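Local atomic coordinates of putative cell adhesion protein (Bacteroides eggerthii, PDB entry 4GPV), a protein that probably serves as a FimA-like fimbrial subunit that builds adhesive pili on the surface of a human gut bacterium. Residues Q161-D166 with S243-H248. Numbering follows the deposited sequence.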
ATOM      1  N   GLN A 161       5.975   3.018   7.634  1.00 17.94           N
ATOM      2  CA  GLN A 161       6.670   2.508   8.821  1.00 18.39           C
ATOM      3  C   GLN A 161       6.557   3.526   9.933  1.00 20.61           C
ATOM      4  O   GLN A 161       6.656   4.722   9.660  1.00 19.92           O
ATOM      5  CB  GLN A 161       8.169   2.273   8.527  1.00 20.22           C
ATOM      6  CG  GLN A 161       8.417   1.002   7.732  1.00 36.95           C
ATOM      7  CD  GLN A 161       9.859   0.895   7.303  1.00 40.90           C
ATOM      8  OE1 GLN A 161      10.311   1.570   6.375  1.00 39.03           O
ATOM      9  NE2 GLN A 161      10.603   0.053   7.984  1.00 42.63           N
ATOM     10  N   LEU A 162       6.442   3.061  11.191  1.00 17.43           N
ATOM     11  CA  LEU A 162       6.353   3.953  12.338  1.00 18.25           C
ATOM     12  C   LEU A 162       7.526   3.752  13.281  1.00 21.93           C
ATOM     13  O   LEU A 162       7.813   2.621  13.687  1.00 20.93           O
ATOM     14  CB  LEU A 162       5.013   3.715  13.082  1.00 18.39           C
ATOM     15  CG  LEU A 162       4.825   4.444  14.400  1.00 20.51           C
ATOM     16  CD1 LEU A 162       4.817   5.970  14.189  1.00 19.93           C
ATOM     17  CD2 LEU A 162       3.556   3.974  15.118  1.00 24.72           C
ATOM     18  N   ILE A 163       8.201   4.868  13.621  1.00 17.59           N
ATOM     19  CA  ILE A 163       9.271   4.952  14.632  1.00 18.55           C
ATOM     20  C   ILE A 163       8.736   5.827  15.775  1.00 23.04           C
ATOM     21  O   ILE A 163       8.404   6.991  15.530  1.00 20.91           O
ATOM     22  CB  ILE A 163      10.598   5.510  14.031  1.00 21.79           C
ATOM     23  CG1 ILE A 163      11.161   4.572  12.949  1.00 21.90           C
ATOM     24  CG2 ILE A 163      11.653   5.778  15.115  1.00 24.14           C
ATOM     25  CD1 ILE A 163      12.256   5.197  12.130  1.00 25.82           C
ATOM     26  N   VAL A 164       8.679   5.294  17.012  1.00 20.47           N
ATOM     27  CA  VAL A 164       8.186   6.035  18.151  1.00 20.15           C
ATOM     28  C   VAL A 164       9.351   6.363  19.078  1.00 23.68           C
ATOM     29  O   VAL A 164      10.121   5.470  19.423  1.00 24.03           O
ATOM     30  CB  VAL A 164       7.084   5.250  18.892  1.00 23.17           C
ATOM     31  CG1 VAL A 164       6.587   6.024  20.125  1.00 24.12           C
ATOM     32  CG2 VAL A 164       5.927   4.928  17.946  1.00 22.83           C
ATOM     33  N   LYS A 165       9.523   7.641  19.394  1.00 20.15           N
ATOM     34  CA  LYS A 165      10.513   8.106  20.385  1.00 20.91           C
ATOM     35  C   LYS A 165       9.699   8.657  21.524  1.00 25.85           C
ATOM     36  O   LYS A 165       9.117   9.737  21.396  1.00 25.09           O
ATOM     37  CB  LYS A 165      11.482   9.133  19.782  1.00 24.21           C
ATOM     38  CG  LYS A 165      12.351   8.490  18.721  1.00 25.46           C
ATOM     39  CD  LYS A 165      13.198   9.476  17.974  1.00 36.72           C
ATOM     40  CE  LYS A 165      13.929   8.764  16.872  1.00 48.02           C
ATOM     41  NZ  LYS A 165      15.036   9.588  16.312  1.00 67.13           N
ATOM     42  N   ASP A 166       9.565   7.871  22.605  1.00 23.74           N
ATOM     43  CA  ASP A 166       8.701   8.225  23.706  1.00 23.19           C
ATOM     44  C   ASP A 166       9.465   8.912  24.840  1.00 27.65           C
ATOM     45  O   ASP A 166      10.198   8.251  25.583  1.00 28.35           O
ATOM     46  CB  ASP A 166       7.950   6.999  24.233  1.00 24.07           C
ATOM     47  CG  ASP A 166       6.845   7.384  25.210  1.00 32.29           C
ATOM     48  OD1 ASP A 166       6.570   8.606  25.355  1.00 30.95           O
ATOM     49  OD2 ASP A 166       6.250   6.477  25.818  1.00 34.48           O
ATOM     50  N   SER A 243      16.243   4.539  16.983  1.00 26.50           N
ATOM     51  CA  SER A 243      15.220   4.774  15.939  1.00 24.89           C
ATOM     52  C   SER A 243      14.741   3.459  15.319  1.00 28.67           C
ATOM     53  O   SER A 243      14.531   3.385  14.105  1.00 29.28           O
ATOM     54  CB  SER A 243      15.742   5.711  14.842  1.00 28.44           C
ATOM     55  OG  SER A 243      16.139   6.964  15.382  1.00 35.96           O
ATOM     56  N   THR A 244      14.528   2.434  16.153  1.00 27.00           N
ATOM     57  CA  THR A 244      13.999   1.165  15.642  1.00 27.21           C
ATOM     58  C   THR A 244      12.512   1.347  15.226  1.00 28.36           C
ATOM     59  O   THR A 244      11.763   2.118  15.852  1.00 26.93           O
ATOM     60  CB  THR A 244      14.172   0.028  16.652  1.00 36.04           C
ATOM     61  OG1 THR A 244      13.254   0.200  17.722  1.00 38.06           O
ATOM     62  CG2 THR A 244      15.594  -0.082  17.184  1.00 37.13           C
ATOM     63  N   VAL A 245      12.089   0.584  14.212  1.00 25.26           N
ATOM     64  CA  VAL A 245      10.732   0.645  13.675  1.00 23.81           C
ATOM     65  C   VAL A 245       9.810  -0.226  14.545  1.00 27.00           C
ATOM     66  O   VAL A 245      10.133  -1.390  14.827  1.00 29.85           O
ATOM     67  CB  VAL A 245      10.741   0.199  12.180  1.00 27.13           C
ATOM     68  CG1 VAL A 245       9.326  -0.024  11.637  1.00 25.73           C
ATOM     69  CG2 VAL A 245      11.513   1.187  11.305  1.00 27.37           C
ATOM     70  N   PHE A 246       8.655   0.321  14.936  1.00 21.04           N
ATOM     71  CA  PHE A 246       7.687  -0.430  15.737  1.00 20.64           C
ATOM     72  C   PHE A 246       6.857  -1.380  14.861  1.00 21.71           C
ATOM     73  O   PHE A 246       6.612  -2.530  15.240  1.00 23.03           O
ATOM     74  CB  PHE A 246       6.739   0.524  16.493  1.00 20.72           C
ATOM     75  CG  PHE A 246       5.617  -0.223  17.188  1.00 22.39           C
ATOM     76  CD1 PHE A 246       5.878  -1.042  18.294  1.00 25.26           C
ATOM     77  CD2 PHE A 246       4.310  -0.144  16.721  1.00 22.86           C
ATOM     78  CE1 PHE A 246       4.845  -1.753  18.924  1.00 25.85           C
ATOM     79  CE2 PHE A 246       3.284  -0.891  17.334  1.00 25.54           C
ATOM     80  CZ  PHE A 246       3.562  -1.684  18.432  1.00 24.46           C
ATOM     81  N   ASN A 247       6.341  -0.862  13.738  1.00 20.14           N
ATOM     82  CA  ASN A 247       5.532  -1.682  12.823  1.00 21.03           C
ATOM     83  C   ASN A 247       5.496  -1.021  11.452  1.00 23.53           C
ATOM     84  O   ASN A 247       6.005   0.093  11.268  1.00 21.63           O
ATOM     85  CB  ASN A 247       4.098  -1.879  13.383  1.00 20.35           C
ATOM     86  CG  ASN A 247       3.181  -0.655  13.275  1.00 29.65           C
ATOM     87  OD1 ASN A 247       3.614   0.498  13.297  1.00 25.47           O
ATOM     88  ND2 ASN A 247       1.892  -0.884  13.101  1.00 23.20           N
ATOM     89  N   HIS A 248       4.813  -1.672  10.515  1.00 19.76           N
ATOM     90  CA  HIS A 248       4.579  -1.096   9.211  1.00 17.48           C
ATOM     91  C   HIS A 248       3.211  -1.568   8.724  1.00 19.21           C
ATOM     92  O   HIS A 248       2.718  -2.602   9.189  1.00 18.25           O
ATOM     93  CB  HIS A 248       5.698  -1.481   8.226  1.00 18.98           C
ATOM     94  CG  HIS A 248       5.743  -2.928   7.883  1.00 24.17           C
ATOM     95  ND1 HIS A 248       6.445  -3.820   8.654  1.00 27.68           N
ATOM     96  CD2 HIS A 248       5.144  -3.595   6.865  1.00 26.31           C
ATOM     97  CE1 HIS A 248       6.257  -5.005   8.096  1.00 27.87           C
ATOM     98  NE2 HIS A 248       5.476  -4.917   7.015  1.00 27.39           N
TER
HETATM   99  O   HOH W   1       9.426   2.541  17.303  1.00 19.47           O
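Gln161 faces His248 as an antiparallel non-hydrogen-bonded pair where strand 146-169 meets the start of strand 247-251 in the transthyretin-like C-terminal domain, a surface contact that illustrates how a regular strand receives an incoming loop. In this pair CG of Gln161 lies 3.7 Å from CB of His248. Next to it, Leu162 spends both backbone polar groups on the partner: its N donates to Asn247 O (3.0 Å) and its O accepts from Phe246 N (2.7 Å). Beyond this point regular pairing gives way, and a water continues the link, accepting from Val164 N and donating to Thr244 O.

Val245 lies between Gln161 and Ile163: its CG2 touches Gln161 NE2 at 3.6 Å and Ile163 CG1 at 3.8 Å, crossing each side chain at roughly a right angle. Ile163 CG1, beside the backbone N (chi1 -63°), carries CD1 to 3.5 Å from Ser243 O, while CG2 lies against Thr244 O. Replacing Ile163 by alanine removes CG1, CG2 and CD1, and would probably leave a gap beside Ser243 O and take away an aliphatic neighbour of Val245 CG2. On the face opposite Gln161 and His248, Asn247 OD1 sits 3.5 Å from Leu162 CB; its ND2 is held by Asp230, which probably fixes the amide's rotation. Leu162 CD2 approaches Phe246 CD2 only loosely and obliquely, at 4.5 Å, and the Phe246 ring stacks edge-to-face with Phe237.

Strand 297-306 bonds to Gln161, Ile163 and Lys165 through the backbone, so 161-166 lies between strand 297-306, which runs parallel to it, and strand 247-251, which is antiparallel to it, while Leu162, Phe246 and Asn247 all rest on Ala183 of strand 176-193 in the second sheet.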